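Local coordinates for protein alpha-ketoglutarate-dependent non-heme iron oxygenase EasH (Aspergillus japonicus, PDB 5M0T) that acts as an iron(II)- and 2-oxoglutarate-dependent oxygenase of the phytanoyl-CoA dioxygenase family in the biosynthesis of the ergot alkaloid cycloclavine, at residues 110-115 and 256-261. Numbering follows the deposited sequence.
Sequences GDYWLT and QKMVGW
Met-258, on helix 253-258, packs against Tyr-112 at the start of strand 112-122. Its side chain, bent at chi2 and chi3, brings SD obliquely against the Tyr-112 ring, 3.7 Å from CE2, a Met-aromatic contact, while CE lies 3.6 Å from Tyr-112 O. The phenol OH is hydrogen-bonded to His-98 ND1. Trp-113 CG sits between its own N and carbonyl carbon (chi1 56°), a rotation that sets the indole with Lys-257 O in plane at its edge and brings CE3 and CZ3 up to Gly-260 CA. Fully extended, Lys-257 crosses Asp-111 at about a right angle to form a salt bridge, NZ to OD2 2.8 Å, though weak as a hydrogen bond; Ser-265 N also hydrogen-bonds to OD2. Met-258 O accepts a hydrogen bond from Leu-114 N at 2.9 Å, and a water donates to this same oxygen and to Leu-114 O, so the Met-258 carbonyl is tied to the strand both directly and through one bound water. The contact thus fastens the C-terminal region to the cupin-type core: helix 95-105 and Met-229 of strand 222-231 pack around Tyr-112 and Met-258, while Val-264 of strand 264-266 touches Asp-111, Trp-113 and Lys-257.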
ATOM      1  N   GLY A 110       3.514 -12.262  -3.891  1.00 44.09           N
ATOM      2  CA  GLY A 110       3.307 -12.188  -5.352  1.00 42.10           C
ATOM      3  C   GLY A 110       4.127 -11.035  -5.909  1.00 42.11           C
ATOM      4  O   GLY A 110       5.352 -11.057  -5.847  1.00 43.37           O
ATOM      5  N   ASP A 111       3.456  -9.997  -6.401  1.00 41.36           N
ATOM      6  CA  ASP A 111       4.141  -8.845  -7.008  1.00 40.22           C
ATOM      7  C   ASP A 111       4.786  -7.878  -5.989  1.00 38.76           C
ATOM      8  O   ASP A 111       4.562  -7.962  -4.783  1.00 37.17           O
ATOM      9  CB  ASP A 111       3.187  -8.079  -7.945  1.00 41.57           C
ATOM     10  CG  ASP A 111       2.887  -8.826  -9.242  1.00 42.60           C
ATOM     11  OD1 ASP A 111       3.496  -9.881  -9.523  1.00 45.43           O
ATOM     12  OD2 ASP A 111       2.017  -8.341  -9.994  1.00 44.39           O
ATOM     13  N   TYR A 112       5.591  -6.971  -6.534  1.00 36.57           N
ATOM     14  CA  TYR A 112       6.388  -6.023  -5.789  1.00 35.59           C
ATOM     15  C   TYR A 112       6.471  -4.746  -6.608  1.00 36.19           C
ATOM     16  O   TYR A 112       6.128  -4.738  -7.797  1.00 36.95           O
ATOM     17  CB  TYR A 112       7.802  -6.564  -5.554  1.00 35.20           C
ATOM     18  CG  TYR A 112       8.449  -7.035  -6.836  1.00 35.64           C
ATOM     19  CD1 TYR A 112       8.191  -8.314  -7.335  1.00 36.43           C
ATOM     20  CD2 TYR A 112       9.257  -6.190  -7.586  1.00 35.73           C
ATOM     21  CE1 TYR A 112       8.738  -8.741  -8.522  1.00 37.59           C
ATOM     22  CE2 TYR A 112       9.820  -6.618  -8.774  1.00 36.72           C
ATOM     23  CZ  TYR A 112       9.559  -7.897  -9.240  1.00 37.85           C
ATOM     24  OH  TYR A 112      10.094  -8.349 -10.433  1.00 38.89           O
ATOM     25  N   TRP A 113       6.926  -3.678  -5.966  1.00 36.62           N
ATOM     26  CA  TRP A 113       7.156  -2.394  -6.633  1.00 37.80           C
ATOM     27  C   TRP A 113       8.051  -1.478  -5.786  1.00 38.02           C
ATOM     28  O   TRP A 113       8.427  -1.832  -4.671  1.00 38.33           O
ATOM     29  CB  TRP A 113       5.823  -1.716  -7.001  1.00 38.32           C
ATOM     30  CG  TRP A 113       4.838  -1.468  -5.879  1.00 38.31           C
ATOM     31  CD1 TRP A 113       5.028  -1.625  -4.518  1.00 37.14           C
ATOM     32  CD2 TRP A 113       3.519  -0.942  -6.032  1.00 39.09           C
ATOM     33  NE1 TRP A 113       3.889  -1.278  -3.839  1.00 36.98           N
ATOM     34  CE2 TRP A 113       2.952  -0.845  -4.741  1.00 38.59           C
ATOM     35  CE3 TRP A 113       2.765  -0.529  -7.136  1.00 40.26           C
ATOM     36  CZ2 TRP A 113       1.656  -0.372  -4.533  1.00 39.56           C
ATOM     37  CZ3 TRP A 113       1.477  -0.065  -6.925  1.00 41.16           C
ATOM     38  CH2 TRP A 113       0.933   0.004  -5.628  1.00 40.01           C
ATOM     39  N   LEU A 114       8.404  -0.317  -6.322  1.00 39.08           N
ATOM     40  CA  LEU A 114       9.280   0.621  -5.636  1.00 41.17           C
ATOM     41  C   LEU A 114       8.535   1.284  -4.484  1.00 39.54           C
ATOM     42  O   LEU A 114       7.415   1.741  -4.661  1.00 40.12           O
ATOM     43  CB  LEU A 114       9.776   1.687  -6.618  1.00 42.87           C
ATOM     44  CG  LEU A 114      10.763   2.732  -6.086  1.00 44.11           C
ATOM     45  CD1 LEU A 114      12.131   2.121  -5.823  1.00 43.25           C
ATOM     46  CD2 LEU A 114      10.862   3.889  -7.072  1.00 46.77           C
ATOM     47  N   THR A 115       9.139   1.303  -3.305  1.00 39.72           N
ATOM     48  CA  THR A 115       8.593   2.080  -2.189  1.00 40.15           C
ATOM     49  C   THR A 115       9.330   3.431  -2.064  1.00 41.50           C
ATOM     50  O   THR A 115       8.686   4.484  -1.955  1.00 41.77           O
ATOM     51  CB  THR A 115       8.514   1.298  -0.864  1.00 40.26           C
ATOM     52  OG1 THR A 115       7.963   2.144   0.149  1.00 42.47           O
ATOM     53  CG2 THR A 115       9.861   0.785  -0.387  1.00 42.38           C
ATOM     54  N   GLN A 256       6.986   0.960 -15.591  1.00 44.52           N
ATOM     55  CA  GLN A 256       5.724   1.624 -15.205  1.00 44.31           C
ATOM     56  C   GLN A 256       5.078   0.969 -13.985  1.00 42.72           C
ATOM     57  O   GLN A 256       4.586   1.655 -13.089  1.00 44.99           O
ATOM     58  CB  GLN A 256       4.721   1.634 -16.359  1.00 45.09           C
ATOM     59  CG  GLN A 256       5.122   2.502 -17.541  1.00 46.89           C
ATOM     60  CD  GLN A 256       4.066   2.534 -18.633  1.00 48.75           C
ATOM     61  OE1 GLN A 256       3.301   1.593 -18.801  1.00 48.44           O
ATOM     62  NE2 GLN A 256       4.014   3.633 -19.370  1.00 51.02           N
ATOM     63  N   LYS A 257       5.100  -0.362 -13.958  1.00 40.67           N
ATOM     64  CA  LYS A 257       4.557  -1.128 -12.856  1.00 38.51           C
ATOM     65  C   LYS A 257       5.315  -0.899 -11.546  1.00 37.20           C
ATOM     66  O   LYS A 257       4.694  -0.877 -10.490  1.00 34.47           O
ATOM     67  CB  LYS A 257       4.571  -2.606 -13.206  1.00 39.67           C
ATOM     68  CG  LYS A 257       3.862  -3.518 -12.225  1.00 39.01           C
ATOM     69  CD  LYS A 257       3.828  -4.934 -12.791  1.00 39.95           C
ATOM     70  CE  LYS A 257       3.302  -5.918 -11.763  1.00 40.89           C
ATOM     71  NZ  LYS A 257       3.460  -7.333 -12.206  1.00 42.62           N
ATOM     72  N   MET A 258       6.636  -0.744 -11.627  1.00 37.10           N
ATOM     73  CA  MET A 258       7.466  -0.483 -10.450  1.00 37.30           C
ATOM     74  C   MET A 258       7.155   0.878  -9.815  1.00 37.82           C
ATOM     75  O   MET A 258       7.126   0.993  -8.600  1.00 35.64           O
ATOM     76  CB  MET A 258       8.964  -0.523 -10.796  1.00 38.09           C
ATOM     77  CG  MET A 258       9.510  -1.860 -11.276  1.00 38.60           C
ATOM     78  SD  MET A 258       9.139  -3.199 -10.152  1.00 37.39           S
ATOM     79  CE  MET A 258       7.646  -3.878 -10.890  1.00 40.10           C
ATOM     80  N   VAL A 259       6.923   1.890 -10.644  1.00 38.36           N
ATOM     81  CA  VAL A 259       6.679   3.243 -10.167  1.00 39.11           C
ATOM     82  C   VAL A 259       5.199   3.574  -9.900  1.00 40.15           C
ATOM     83  O   VAL A 259       4.846   4.744  -9.779  1.00 41.70           O
ATOM     84  CB  VAL A 259       7.335   4.297 -11.099  1.00 40.63           C
ATOM     85  CG1 VAL A 259       8.823   4.006 -11.279  1.00 40.62           C
ATOM     86  CG2 VAL A 259       6.643   4.396 -12.451  1.00 42.35           C
ATOM     87  N   GLY A 260       4.333   2.566  -9.827  1.00 39.40           N
ATOM     88  CA  GLY A 260       2.969   2.747  -9.335  1.00 39.56           C
ATOM     89  C   GLY A 260       1.937   3.217 -10.343  1.00 42.05           C
ATOM     90  O   GLY A 260       0.959   3.859  -9.961  1.00 44.64           O
ATOM     91  N   TRP A 261       2.124   2.896 -11.625  1.00 43.60           N
ATOM     92  CA  TRP A 261       1.128   3.209 -12.657  1.00 44.22           C
ATOM     93  C   TRP A 261       0.492   1.981 -13.351  1.00 45.07           C
ATOM     94  O   TRP A 261      -0.225   2.141 -14.352  1.00 46.92           O
ATOM     95  CB  TRP A 261       1.738   4.161 -13.683  1.00 45.98           C
ATOM     96  CG  TRP A 261       1.706   5.580 -13.238  1.00 46.56           C
ATOM     97  CD1 TRP A 261       2.516   6.168 -12.318  1.00 45.33           C
ATOM     98  CD2 TRP A 261       0.804   6.588 -13.684  1.00 47.73           C
ATOM     99  NE1 TRP A 261       2.183   7.483 -12.169  1.00 46.97           N
ATOM    100  CE2 TRP A 261       1.133   7.775 -12.990  1.00 47.41           C
ATOM    101  CE3 TRP A 261      -0.249   6.607 -14.604  1.00 48.82           C
ATOM    102  CZ2 TRP A 261       0.449   8.974 -13.180  1.00 49.14           C
ATOM    103  CZ3 TRP A 261      -0.935   7.813 -14.800  1.00 51.09           C
ATOM    104  CH2 TRP A 261      -0.579   8.981 -14.083  1.00 51.34           C
TER
HETATM  105  O   HOH W   1       5.638   2.451  -6.751  1.00 40.88           O